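Local coordinates for beta-galactosidase (Trichoderma reesei, PDB 3OG2), which is a family 35 glycoside hydrolase that probably splits terminal non-reducing beta-D-galactose residues from beta-D-galactosides, at residues Val232-His237 with Pro273-Glu278; Leu174-Asn179 with Ile213-Phe218; Thr222-Thr227 with Leu266-Ser271; Ile42-Val47 with Ile318-Met323. All blocks are in the same frame, centred on the assembly; numbering follows the deposited sequence.

Overall arrangement
All four contacts belong to the TIM-barrel domain of family 35. Interactions 1, 2 and 4 reach one curled, mainly parallel sheet, while interaction 3 lies beyond it, joining a loop to the end of helix 261-268. Along the chain, interaction 4 spans everything else: 42-47 comes first and 318-323 last. Interaction 2 closes before 3 and 1 open, and the segments of those two alternate. Centres lie about 7 Å apart for interactions 1 and 2, about 12 Å for 1 and 4, and about 21 Å for 3 and 4. Asn-179 and Glu-278, both galactose-binding residues, thus sit on neighbouring contacts, whereas interaction 3 is remote from the sugar site.

Interaction 1. Residues Val232-His237 with Pro273-Glu278; sequences VDIYGH and PFSLVE
His-237 pairs with Leu-276 in a buried, parallel strand contact of the barrel sheet, preceded by loop residues that meet at Ile-234 and Pro-273. The backbone evidence is the bond from His-237 N to Ser-275 O (3.2 Å, 167° at the hydrogen), answered by Val-277 N to His-237 O (3.0 Å). Ahead of the bridge the chains part, and two waters fill in: Tyr-235 O accepts from both, one of which also accepts from Ser-275 N while the other donates to Pro-273 O. Strand 236-239, helix 261-268 and strand 275-280 form a beta-alpha-beta unit, and its two strands run parallel here. With CG placed between the backbone N and carbonyl carbon (chi1 74°), the His-237 ring lies alongside Leu-276, its CE1 3.4 Å from Leu-276 CD2. Its NE2 reaches the edge of the Phe-274 ring in plane, 3.6 Å from Phe-274 CE1, and Trp-261 meets the same imidazole edge-to-face. Toward the other face, Ile-234 CG2 comes 3.6 Å from Ser-275 OG, a hydroxyl that donates to Pro-273 O from above the carbonyl plane. Beyond the bridge, Glu-278, a galactose-binding residue, is held by Tyr-240 OH and Arg-114.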
loop_
_atom_site.group_PDB
_atom_site.type_symbol
_atom_site.label_atom_id
_atom_site.label_comp_id
_atom_site.label_asym_id
_atom_site.label_seq_id
_atom_site.Cartn_x
_atom_site.Cartn_y
_atom_site.Cartn_z
ATOM N N VAL A 232 14.209 -5.513 -21.329
ATOM C CA VAL A 232 13.939 -6.527 -20.284
ATOM C C VAL A 232 13.334 -7.768 -20.902
ATOM O O VAL A 232 13.169 -7.896 -22.124
ATOM C CB VAL A 232 13.033 -5.941 -19.188
ATOM C CG1 VAL A 232 13.739 -4.777 -18.466
ATOM C CG2 VAL A 232 11.682 -5.494 -19.734
ATOM N N ASP A 233 12.988 -8.746 -20.049
ATOM C CA ASP A 233 12.459 -10.010 -20.536
ATOM C C ASP A 233 10.965 -9.936 -20.845
ATOM O O ASP A 233 10.487 -10.498 -21.820
ATOM C CB ASP A 233 12.711 -11.090 -19.507
ATOM C CG ASP A 233 14.194 -11.321 -19.306
ATOM O OD1 ASP A 233 14.936 -11.427 -20.336
ATOM O OD2 ASP A 233 14.608 -11.498 -18.165
ATOM N N ILE A 234 10.225 -9.278 -19.937
ATOM C CA ILE A 234 8.768 -9.213 -20.065
ATOM C C ILE A 234 8.402 -7.732 -19.998
ATOM O O ILE A 234 8.741 -7.047 -19.014
ATOM C CB ILE A 234 8.041 -10.004 -18.953
ATOM C CG1 ILE A 234 8.417 -11.487 -19.019
ATOM C CG2 ILE A 234 6.561 -9.702 -18.984
ATOM C CD1 ILE A 234 7.884 -12.311 -17.831
ATOM N N TYR A 235 7.726 -7.220 -21.017
ATOM C CA TYR A 235 7.314 -5.829 -21.022
ATOM C C TYR A 235 6.089 -5.651 -20.121
ATOM O O TYR A 235 5.071 -6.342 -20.347
ATOM C CB TYR A 235 6.955 -5.403 -22.468
ATOM C CG TYR A 235 6.455 -3.984 -22.506
ATOM C CD1 TYR A 235 7.322 -2.890 -22.362
ATOM C CD2 TYR A 235 5.065 -3.735 -22.682
ATOM C CE1 TYR A 235 6.876 -1.566 -22.384
ATOM C CE2 TYR A 235 4.647 -2.401 -22.708
ATOM C CZ TYR A 235 5.531 -1.348 -22.564
ATOM O OH TYR A 235 5.050 -0.049 -22.618
ATOM N N GLY A 236 6.169 -4.764 -19.165
ATOM C CA GLY A 236 5.036 -4.453 -18.282
ATOM C C GLY A 236 4.696 -2.952 -18.423
ATOM O O GLY A 236 5.565 -2.155 -18.752
ATOM N N HIS A 237 3.423 -2.650 -18.131
ATOM C CA HIS A 237 3.089 -1.240 -18.010
ATOM C C HIS A 237 2.035 -1.068 -16.919
ATOM O O HIS A 237 1.535 -2.039 -16.350
ATOM C CB HIS A 237 2.655 -0.607 -19.343
ATOM C CG HIS A 237 1.295 -0.974 -19.846
ATOM N ND1 HIS A 237 0.127 -0.421 -19.356
ATOM C CD2 HIS A 237 0.947 -1.871 -20.804
ATOM C CE1 HIS A 237 -0.894 -0.983 -20.045
ATOM N NE2 HIS A 237 -0.443 -1.865 -20.921
ATOM N N PRO A 273 3.796 -12.207 -21.793
ATOM C CA PRO A 273 2.430 -12.100 -21.259
ATOM C C PRO A 273 1.979 -10.685 -21.063
ATOM O O PRO A 273 2.750 -9.846 -20.612
ATOM C CB PRO A 273 2.591 -12.802 -19.895
ATOM C CG PRO A 273 3.782 -13.689 -20.007
ATOM C CD PRO A 273 4.736 -12.917 -20.904
ATOM N N PHE A 274 0.710 -10.432 -21.334
ATOM C CA PHE A 274 0.176 -9.091 -21.034
ATOM C C PHE A 274 0.214 -8.850 -19.524
ATOM O O PHE A 274 -0.397 -9.569 -18.745
ATOM C CB PHE A 274 -1.216 -8.932 -21.616
ATOM C CG PHE A 274 -1.844 -7.574 -21.276
ATOM C CD1 PHE A 274 -1.117 -6.399 -21.246
ATOM C CD2 PHE A 274 -3.218 -7.571 -20.964
ATOM C CE1 PHE A 274 -1.739 -5.194 -20.839
ATOM C CE2 PHE A 274 -3.814 -6.379 -20.582
ATOM C CZ PHE A 274 -3.080 -5.198 -20.529
ATOM N N SER A 275 1.000 -7.824 -19.152
ATOM C CA SER A 275 1.340 -7.567 -17.755
ATOM C C SER A 275 1.060 -6.138 -17.324
ATOM O O SER A 275 1.585 -5.204 -17.919
ATOM C CB SER A 275 2.840 -7.816 -17.577
ATOM O OG SER A 275 3.190 -9.165 -17.926
ATOM N N LEU A 276 0.221 -6.007 -16.303
ATOM C CA LEU A 276 -0.074 -4.734 -15.678
ATOM C C LEU A 276 0.662 -4.783 -14.330
ATOM O O LEU A 276 0.191 -5.372 -13.360
ATOM C CB LEU A 276 -1.575 -4.501 -15.474
ATOM C CG LEU A 276 -2.326 -4.316 -16.797
ATOM C CD1 LEU A 276 -3.836 -4.302 -16.534
ATOM C CD2 LEU A 276 -1.875 -3.032 -17.499
ATOM N N VAL A 277 1.846 -4.201 -14.316
ATOM C CA VAL A 277 2.716 -4.316 -13.142
ATOM C C VAL A 277 2.235 -3.405 -12.029
ATOM O O VAL A 277 2.474 -3.630 -10.853
ATOM C CB VAL A 277 4.177 -4.015 -13.567
ATOM C CG1 VAL A 277 5.117 -3.931 -12.362
ATOM C CG2 VAL A 277 4.570 -5.158 -14.485
ATOM N N GLU A 278 1.497 -2.320 -12.343
ATOM C CA GLU A 278 0.759 -1.550 -11.339
ATOM C C GLU A 278 -0.586 -1.197 -11.949
ATOM O O GLU A 278 -0.619 -0.503 -12.988
ATOM C CB GLU A 278 1.374 -0.222 -10.927
ATOM C CG GLU A 278 2.803 -0.396 -10.376
ATOM C CD GLU A 278 3.428 0.968 -10.210
ATOM O OE1 GLU A 278 2.733 2.020 -10.164
ATOM O OE2 GLU A 278 4.673 1.034 -10.098
HETATM O O HOH W 1 2.354 -5.650 -20.613
HETATM O O HOH W 2 4.339 -8.320 -22.027
#

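Interaction 2. Residues Leu174-Asn179 with Ile213-Phe218; sequences LYQPEN and INNDAF
Asn-215 and Asn-179 join their side-chain amides at the end of strand 172-177, where Asn-215 ND2 donates to Asn-179 OD1 (3.0 Å). The donor stands well above the carbonyl plane, while Gln-176 NE2 arrives in that plane, on a lone pair, 3.1 Å from Asn-179 OD1. Tyr-76 OH gives that oxygen a third bond. Gln-176 NE2 also donates to Glu-178 O (2.9 Å), and Gln-176 OE1 accepts from Arg-114, so both ends of this buried amide are engaged. The Gln-176 and Asn-215 amide planes lie 22° apart and press together without bonding to each other. Asn-215 OD1 is satisfied instead by Glu-180 N and by a water that donates to it at 2.7 Å and also to Pro-177 O. In the TIM barrel, 213-218, though not a regular strand, probably stands in for the fifth strand: Ile-213 N bonds to Tyr-175 O (2.9 Å), and a backbone bond joins Asp-216 to Gly-236. Asn-214 OD1 adds a side-chain link to Gly-236 N. Ile-213 CG2 packs 4.3 Å from Leu-174 CB. Glu-178 OE1 accepts from Asn-179 N and pairs with Arg-140, while its other oxygen bonds Tyr-195. Asn-179 ND2, belonging to a galactose-binding residue, bonds a glycerol.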
loop_
_atom_site.group_PDB
_atom_site.type_symbol
_atom_site.label_atom_id
_atom_site.label_comp_id
_atom_site.label_asym_id
_atom_site.label_seq_id
_atom_site.Cartn_x
_atom_site.Cartn_y
_atom_site.Cartn_z
ATOM N N LEU A 174 10.299 -12.729 -9.845
ATOM C CA LEU A 174 10.410 -11.677 -10.870
ATOM C C LEU A 174 11.138 -10.494 -10.229
ATOM O O LEU A 174 11.058 -10.288 -9.030
ATOM C CB LEU A 174 9.073 -11.190 -11.356
ATOM C CG LEU A 174 8.240 -12.197 -12.152
ATOM C CD1 LEU A 174 6.816 -11.626 -12.303
ATOM C CD2 LEU A 174 8.876 -12.438 -13.527
ATOM N N TYR A 175 11.875 -9.751 -11.068
ATOM C CA TYR A 175 12.579 -8.566 -10.619
ATOM C C TYR A 175 12.308 -7.418 -11.573
ATOM O O TYR A 175 12.433 -7.571 -12.788
ATOM C CB TYR A 175 14.074 -8.903 -10.569
ATOM C CG TYR A 175 15.025 -7.834 -10.099
ATOM C CD1 TYR A 175 15.380 -6.718 -10.874
ATOM C CD2 TYR A 175 15.622 -7.975 -8.812
ATOM C CE1 TYR A 175 16.237 -5.773 -10.411
ATOM C CE2 TYR A 175 16.532 -7.012 -8.378
ATOM C CZ TYR A 175 16.835 -5.917 -9.185
ATOM O OH TYR A 175 17.751 -4.972 -8.738
ATOM N N GLN A 176 12.032 -6.240 -10.999
ATOM C CA GLN A 176 11.852 -5.033 -11.825
ATOM C C GLN A 176 13.042 -4.112 -11.593
ATOM O O GLN A 176 13.285 -3.645 -10.459
ATOM C CB GLN A 176 10.571 -4.287 -11.389
ATOM C CG GLN A 176 10.400 -2.964 -12.131
ATOM C CD GLN A 176 9.262 -2.171 -11.554
ATOM O OE1 GLN A 176 8.071 -2.560 -11.660
ATOM N NE2 GLN A 176 9.546 -1.016 -10.923
ATOM N N PRO A 177 13.784 -3.763 -12.636
ATOM C CA PRO A 177 14.812 -2.762 -12.562
ATOM C C PRO A 177 14.207 -1.373 -12.836
ATOM O O PRO A 177 13.371 -1.251 -13.736
ATOM C CB PRO A 177 15.764 -3.159 -13.707
ATOM C CG PRO A 177 14.930 -3.929 -14.691
ATOM C CD PRO A 177 13.687 -4.387 -14.004
ATOM N N GLU A 178 14.652 -0.339 -12.099
ATOM C CA GLU A 178 14.160 1.039 -12.392
ATOM C C GLU A 178 12.668 1.131 -12.058
ATOM O O GLU A 178 12.109 0.241 -11.367
ATOM C CB GLU A 178 14.498 1.495 -13.837
ATOM C CG GLU A 178 15.502 2.654 -13.894
ATOM C CD GLU A 178 14.909 4.002 -13.565
ATOM O OE1 GLU A 178 13.644 4.122 -13.536
ATOM O OE2 GLU A 178 15.647 5.011 -13.359
ATOM N N ASN A 179 11.995 2.183 -12.487
ATOM C CA ASN A 179 10.561 2.329 -12.171
ATOM C C ASN A 179 9.961 3.352 -13.120
ATOM O O ASN A 179 10.373 4.521 -13.044
ATOM C CB ASN A 179 10.371 2.775 -10.716
ATOM C CG ASN A 179 8.877 2.841 -10.411
ATOM O OD1 ASN A 179 8.333 1.727 -10.178
ATOM N ND2 ASN A 179 8.173 3.950 -10.458
ATOM N N ILE A 213 11.208 -7.747 -15.459
ATOM C CA ILE A 213 9.959 -7.152 -15.956
ATOM C C ILE A 213 10.012 -5.684 -15.659
ATOM O O ILE A 213 10.501 -5.253 -14.598
ATOM C CB ILE A 213 8.778 -7.830 -15.266
ATOM C CG1 ILE A 213 7.426 -7.414 -15.891
ATOM C CG2 ILE A 213 8.745 -7.621 -13.752
ATOM C CD1 ILE A 213 6.261 -8.352 -15.518
ATOM N N ASN A 214 9.548 -4.866 -16.610
ATOM C CA ASN A 214 9.528 -3.430 -16.334
ATOM C C ASN A 214 8.086 -2.942 -16.157
ATOM O O ASN A 214 7.141 -3.697 -16.185
ATOM C CB ASN A 214 10.268 -2.616 -17.435
ATOM C CG ASN A 214 9.578 -2.664 -18.776
ATOM O OD1 ASN A 214 8.716 -3.496 -19.092
ATOM N ND2 ASN A 214 10.079 -1.817 -19.633
ATOM N N ASN A 215 7.978 -1.618 -15.910
ATOM C CA ASN A 215 6.689 -1.033 -15.639
ATOM C C ASN A 215 6.578 0.328 -16.265
ATOM O O ASN A 215 6.554 1.364 -15.613
ATOM C CB ASN A 215 6.392 -0.984 -14.119
ATOM C CG ASN A 215 7.220 -0.023 -13.319
ATOM O OD1 ASN A 215 8.420 0.148 -13.598
ATOM N ND2 ASN A 215 6.615 0.606 -12.327
ATOM N N ASP A 216 6.492 0.344 -17.571
ATOM C CA ASP A 216 6.287 1.576 -18.314
ATOM C C ASP A 216 5.050 2.294 -17.785
ATOM O O ASP A 216 4.029 1.650 -17.509
ATOM C CB ASP A 216 6.184 1.227 -19.783
ATOM C CG ASP A 216 6.681 2.244 -20.809
ATOM O OD1 ASP A 216 7.038 3.379 -20.418
ATOM O OD2 ASP A 216 6.650 1.887 -22.017
ATOM N N ALA A 217 5.110 3.625 -17.615
ATOM C CA ALA A 217 3.971 4.341 -17.049
ATOM C C ALA A 217 2.713 4.244 -17.878
ATOM O O ALA A 217 1.566 4.375 -17.381
ATOM C CB ALA A 217 4.326 5.789 -16.796
ATOM N N PHE A 218 2.916 4.070 -19.183
ATOM C CA PHE A 218 1.846 3.928 -20.156
ATOM C C PHE A 218 2.408 2.990 -21.206
ATOM O O PHE A 218 3.610 2.653 -21.179
ATOM C CB PHE A 218 1.433 5.308 -20.716
ATOM C CG PHE A 218 2.546 5.936 -21.541
ATOM C CD1 PHE A 218 3.570 6.649 -20.948
ATOM C CD2 PHE A 218 2.570 5.801 -22.919
ATOM C CE1 PHE A 218 4.606 7.214 -21.713
ATOM C CE2 PHE A 218 3.590 6.363 -23.695
ATOM C CZ PHE A 218 4.608 7.067 -23.079
HETATM O O HOH W 3 10.787 -0.660 -14.723
#

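Interaction 3. Residues Thr222-Thr227 with Leu266-Ser271; sequences TGAPGT and LNISPS
Ala-224 and Pro-225 carry this small contact, which buries 156 Å² in total between a loop and the C-terminal end of helix 261-268. Ala-224 comes first: its methyl points toward the helix end and lies 3.7 Å from Ile-268 CG2. That methyl branch of Ile-268 stands opposite the residue's own backbone N, while CG1 takes the place beside that N (chi1 -65°) and leads off on another course. Ala-224 also opens a type II beta turn that closes at Thr-227. Pro-225 follows and lays the CD corner of its ring against the serine just beyond the helix, with Pro-225 CD 3.4 Å from Ser-269 OG. This is van der Waals packing; the polar partner of that hydroxyl is Thr-272 OG1. The carbonyl of Pro-225 turns to a water, which donates to Pro-225 O at 2.7 Å and, over a longer span of 3.3 Å, to Ile-268 O, so the two backbones are linked through solvent. Gly-226 then takes positive phi, as the third position of a type II turn requires. Thr-227 completes the turn by gripping Ala-224 O twice, from its N at 3.0 Å and from its OG1 at 2.6 Å. Its own carbonyl accepts from Lys-193. In chain order the loop lies between helix 193-205 and strand 236-239 of the barrel domain, and the side chain of Tyr-235, near that strand, packs against Ala-224, Ile-268 and Ser-269, touching both the loop and the helix end.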
loop_
_atom_site.group_PDB
_atom_site.type_symbol
_atom_site.label_atom_id
_atom_site.label_comp_id
_atom_site.label_asym_id
_atom_site.label_seq_id
_atom_site.Cartn_x
_atom_site.Cartn_y
_atom_site.Cartn_z
ATOM N N THR A 222 8.819 1.321 -24.089
ATOM C CA THR A 222 10.219 1.460 -23.632
ATOM C C THR A 222 10.699 0.200 -22.960
ATOM O O THR A 222 10.019 -0.292 -22.037
ATOM C CB THR A 222 10.324 2.687 -22.702
ATOM O OG1 THR A 222 9.934 3.849 -23.486
ATOM C CG2 THR A 222 11.731 2.909 -22.204
ATOM N N GLY A 223 11.838 -0.305 -23.398
ATOM C CA GLY A 223 12.492 -1.460 -22.774
ATOM C C GLY A 223 11.865 -2.749 -23.244
ATOM O O GLY A 223 12.239 -3.829 -22.722
ATOM N N ALA A 224 10.903 -2.779 -24.155
ATOM C CA ALA A 224 10.301 -4.021 -24.559
ATOM C C ALA A 224 11.276 -4.942 -25.245
ATOM O O ALA A 224 12.209 -4.484 -25.917
ATOM C CB ALA A 224 9.137 -3.718 -25.502
ATOM N N PRO A 225 11.016 -6.257 -25.159
ATOM C CA PRO A 225 11.755 -7.186 -26.029
ATOM C C PRO A 225 11.716 -6.740 -27.479
ATOM O O PRO A 225 10.697 -6.301 -27.975
ATOM C CB PRO A 225 10.936 -8.459 -25.856
ATOM C CG PRO A 225 10.467 -8.370 -24.417
ATOM C CD PRO A 225 10.033 -6.912 -24.237
ATOM N N GLY A 226 12.856 -6.829 -28.167
ATOM C CA GLY A 226 12.929 -6.355 -29.544
ATOM C C GLY A 226 13.550 -4.960 -29.610
ATOM O O GLY A 226 13.895 -4.534 -30.718
ATOM N N THR A 227 13.708 -4.243 -28.505
ATOM C CA THR A 227 14.290 -2.919 -28.589
ATOM C C THR A 227 15.798 -2.934 -28.368
ATOM O O THR A 227 16.462 -1.900 -28.323
ATOM C CB THR A 227 13.640 -1.954 -27.563
ATOM O OG1 THR A 227 13.844 -2.459 -26.244
ATOM C CG2 THR A 227 12.140 -1.783 -27.812
ATOM N N LEU A 266 -0.255 -6.341 -28.317
ATOM C CA LEU A 266 0.150 -6.992 -29.555
ATOM C C LEU A 266 1.110 -6.141 -30.353
ATOM O O LEU A 266 1.959 -6.696 -31.050
ATOM C CB LEU A 266 -1.081 -7.272 -30.408
ATOM C CG LEU A 266 -1.987 -8.368 -29.782
ATOM C CD1 LEU A 266 -3.285 -8.452 -30.590
ATOM C CD2 LEU A 266 -1.248 -9.689 -29.626
ATOM N N ASN A 267 0.993 -4.819 -30.278
ATOM C CA ASN A 267 1.888 -3.954 -31.045
ATOM C C ASN A 267 3.278 -3.909 -30.423
ATOM O O ASN A 267 4.321 -3.771 -31.094
ATOM C CB ASN A 267 1.327 -2.537 -31.068
ATOM C CG ASN A 267 0.098 -2.383 -31.898
ATOM O OD1 ASN A 267 -0.199 -3.248 -32.746
ATOM N ND2 ASN A 267 -0.644 -1.307 -31.669
ATOM N N ILE A 268 3.359 -3.969 -29.104
ATOM C CA ILE A 268 4.588 -3.723 -28.375
ATOM C C ILE A 268 5.334 -5.018 -28.051
ATOM O O ILE A 268 6.570 -5.020 -28.222
ATOM C CB ILE A 268 4.329 -2.948 -27.055
ATOM C CG1 ILE A 268 3.796 -1.547 -27.364
ATOM C CG2 ILE A 268 5.541 -2.908 -26.120
ATOM C CD1 ILE A 268 3.180 -0.832 -26.157
ATOM N N SER A 269 4.689 -6.032 -27.487
ATOM C CA SER A 269 5.465 -7.186 -26.991
ATOM C C SER A 269 4.610 -8.444 -27.090
ATOM O O SER A 269 4.220 -9.032 -26.074
ATOM C CB SER A 269 5.888 -6.963 -25.522
ATOM O OG SER A 269 6.911 -7.929 -25.206
ATOM N N PRO A 270 4.260 -8.867 -28.300
ATOM C CA PRO A 270 3.344 -10.010 -28.457
ATOM C C PRO A 270 3.938 -11.332 -27.973
ATOM O O PRO A 270 3.201 -12.297 -27.731
ATOM C CB PRO A 270 3.103 -10.063 -29.994
ATOM C CG PRO A 270 4.297 -9.364 -30.585
ATOM C CD PRO A 270 4.691 -8.255 -29.605
ATOM N N SER A 271 5.245 -11.386 -27.763
ATOM C CA SER A 271 5.897 -12.634 -27.355
ATOM C C SER A 271 5.856 -12.876 -25.844
ATOM O O SER A 271 6.288 -13.970 -25.394
ATOM C CB SER A 271 7.358 -12.650 -27.824
ATOM O OG SER A 271 8.138 -11.698 -27.093
HETATM O O HOH W 4 8.578 -7.446 -29.119
#

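Interaction 4. Residues Ile42-Val47 with Ile318-Met323; sequences IFSGEV and IFNIYM
Ser-44 and Asn-320 stand at the tight middle of two parallel strands, 42-47 and 318-321, whose axes approach to 4.4 Å at an angle of 27°; Ser-44 CA and Asn-320 CA, 4.3 Å apart, are the closest of the paired CA atoms. Four backbone bonds tie the strands, the shortest from Ser-44 N to Phe-319 O (2.8 Å). On the face of Ser-44 and Asn-320, polar groups form a relay: Ser-44 OG donates to Asn-320 OD1 (2.8 Å) from above its carbonyl plane, and Asn-320 ND2 donates to Glu-46 OE1 (2.9 Å) nearly along the C-O bond. Ser-74 and Arg-114 also hold that carboxylate. On the other face of the sheet, Phe-43 and Phe-319 lie side by side, near parallel but slid apart, Phe-43 CE1 being 3.4 Å from Phe-319 CD2. Regular pairing stops past Ile-321, where a cis peptide precedes Met-323. Glu-46 CG, anti to the backbone N (chi1 -168°), comes 3.5 Å from Tyr-322 CD2; the bend at chi2 (87°) then places the carboxylate. Met-323 SD sits over one face of the Tyr-322 ring. Val-47 is the loose end, its N 4.3 Å from Met-323 CE. Pairing of first and last strands in this way closes a TIM barrel, and Tyr-322 borders the galactose-binding residues Tyr-76 and Glu-122.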
loop_
_atom_site.group_PDB
_atom_site.type_symbol
_atom_site.label_atom_id
_atom_site.label_comp_id
_atom_site.label_asym_id
_atom_site.label_seq_id
_atom_site.Cartn_x
_atom_site.Cartn_y
_atom_site.Cartn_z
ATOM N N ILE A 42 -0.674 -14.749 -12.700
ATOM C CA ILE A 42 -0.094 -14.048 -11.542
ATOM C C ILE A 42 -1.060 -12.930 -11.155
ATOM O O ILE A 42 -1.348 -12.017 -11.947
ATOM C CB ILE A 42 1.287 -13.489 -11.889
ATOM C CG1 ILE A 42 2.288 -14.618 -12.171
ATOM C CG2 ILE A 42 1.756 -12.518 -10.807
ATOM C CD1 ILE A 42 2.537 -15.489 -10.939
ATOM N N PHE A 43 -1.582 -13.029 -9.954
ATOM C CA PHE A 43 -2.520 -12.019 -9.420
ATOM C C PHE A 43 -1.848 -11.583 -8.129
ATOM O O PHE A 43 -1.718 -12.387 -7.198
ATOM C CB PHE A 43 -3.907 -12.618 -9.225
ATOM C CG PHE A 43 -5.043 -11.575 -9.296
ATOM C CD1 PHE A 43 -4.864 -10.196 -9.259
ATOM C CD2 PHE A 43 -6.346 -12.059 -9.394
ATOM C CE1 PHE A 43 -5.936 -9.294 -9.303
ATOM C CE2 PHE A 43 -7.413 -11.156 -9.450
ATOM C CZ PHE A 43 -7.240 -9.788 -9.404
ATOM N N SER A 44 -1.390 -10.347 -8.093
ATOM C CA SER A 44 -0.455 -9.818 -7.103
ATOM C C SER A 44 -0.989 -8.600 -6.413
ATOM O O SER A 44 -1.755 -7.853 -7.039
ATOM C CB SER A 44 0.836 -9.475 -7.887
ATOM O OG SER A 44 1.821 -8.926 -7.003
ATOM N N GLY A 45 -0.542 -8.409 -5.189
ATOM C CA GLY A 45 -0.906 -7.207 -4.452
ATOM C C GLY A 45 0.351 -6.449 -4.040
ATOM O O GLY A 45 1.299 -7.098 -3.581
ATOM N N GLU A 46 0.342 -5.151 -4.056
ATOM C CA GLU A 46 1.492 -4.367 -3.654
ATOM C C GLU A 46 1.508 -4.152 -2.125
ATOM O O GLU A 46 0.480 -3.743 -1.563
ATOM C CB GLU A 46 1.445 -2.970 -4.309
ATOM C CG GLU A 46 2.749 -2.236 -4.141
ATOM C CD GLU A 46 3.806 -2.490 -5.182
ATOM O OE1 GLU A 46 3.601 -3.284 -6.149
ATOM O OE2 GLU A 46 4.913 -1.878 -5.052
ATOM N N VAL A 47 2.673 -4.424 -1.537
ATOM C CA VAL A 47 2.944 -4.249 -0.095
ATOM C C VAL A 47 4.350 -3.688 0.039
ATOM O O VAL A 47 5.242 -4.207 -0.614
ATOM C CB VAL A 47 2.856 -5.578 0.660
ATOM C CG1 VAL A 47 3.232 -5.395 2.143
ATOM C CG2 VAL A 47 1.475 -6.215 0.516
ATOM N N ILE A 318 -0.466 -11.158 -15.899
ATOM C CA ILE A 318 0.383 -10.774 -14.731
ATOM C C ILE A 318 -0.262 -9.452 -14.305
ATOM O O ILE A 318 -0.242 -8.483 -15.092
ATOM C CB ILE A 318 1.866 -10.609 -15.083
ATOM C CG1 ILE A 318 2.487 -11.931 -15.575
ATOM C CG2 ILE A 318 2.611 -10.017 -13.867
ATOM C CD1 ILE A 318 3.928 -11.821 -15.972
ATOM N N PHE A 319 -0.879 -9.434 -13.123
ATOM C CA PHE A 319 -1.779 -8.328 -12.757
ATOM C C PHE A 319 -1.510 -7.972 -11.321
ATOM O O PHE A 319 -1.808 -8.788 -10.424
ATOM C CB PHE A 319 -3.213 -8.848 -12.976
ATOM C CG PHE A 319 -4.332 -7.820 -12.794
ATOM C CD1 PHE A 319 -4.167 -6.446 -12.911
ATOM C CD2 PHE A 319 -5.591 -8.338 -12.540
ATOM C CE1 PHE A 319 -5.257 -5.575 -12.800
ATOM C CE2 PHE A 319 -6.675 -7.463 -12.403
ATOM C CZ PHE A 319 -6.514 -6.118 -12.539
ATOM N N ASN A 320 -0.973 -6.774 -11.043
ATOM C CA ASN A 320 -0.626 -6.374 -9.688
ATOM C C ASN A 320 -1.403 -5.124 -9.302
ATOM O O ASN A 320 -1.455 -4.164 -10.069
ATOM C CB ASN A 320 0.869 -6.106 -9.594
ATOM C CG ASN A 320 1.286 -5.593 -8.217
ATOM O OD1 ASN A 320 1.063 -6.265 -7.195
ATOM N ND2 ASN A 320 1.872 -4.416 -8.141
ATOM N N ILE A 321 -2.003 -5.191 -8.121
ATOM C CA ILE A 321 -2.856 -4.117 -7.617
ATOM C C ILE A 321 -2.098 -3.211 -6.673
ATOM O O ILE A 321 -1.633 -3.622 -5.608
ATOM C CB ILE A 321 -4.082 -4.721 -6.877
ATOM C CG1 ILE A 321 -4.890 -5.696 -7.776
ATOM C CG2 ILE A 321 -4.981 -3.612 -6.293
ATOM C CD1 ILE A 321 -5.236 -5.090 -9.147
ATOM N N TYR A 322 -1.901 -1.930 -7.112
ATOM C CA TYR A 322 -1.107 -0.939 -6.366
ATOM C C TYR A 322 -2.123 0.010 -5.746
ATOM O O TYR A 322 -2.757 0.736 -6.549
ATOM C CB TYR A 322 -0.151 -0.225 -7.349
ATOM C CG TYR A 322 0.788 0.703 -6.605
ATOM C CD1 TYR A 322 0.379 1.905 -6.026
ATOM C CD2 TYR A 322 2.147 0.385 -6.443
ATOM C CE1 TYR A 322 1.222 2.733 -5.357
ATOM C CE2 TYR A 322 3.041 1.201 -5.761
ATOM C CZ TYR A 322 2.568 2.371 -5.217
ATOM O OH TYR A 322 3.418 3.177 -4.498
ATOM N N MET A 323 -2.226 0.213 -4.445
ATOM C CA MET A 323 -1.701 -0.640 -3.373
ATOM C C MET A 323 -2.754 -1.704 -3.013
ATOM O O MET A 323 -3.959 -1.483 -3.215
ATOM C CB MET A 323 -1.484 0.188 -2.108
ATOM C CG MET A 323 -0.398 1.280 -2.242
ATOM S SD MET A 323 1.221 0.625 -2.683
ATOM C CE MET A 323 1.677 -0.234 -1.175
#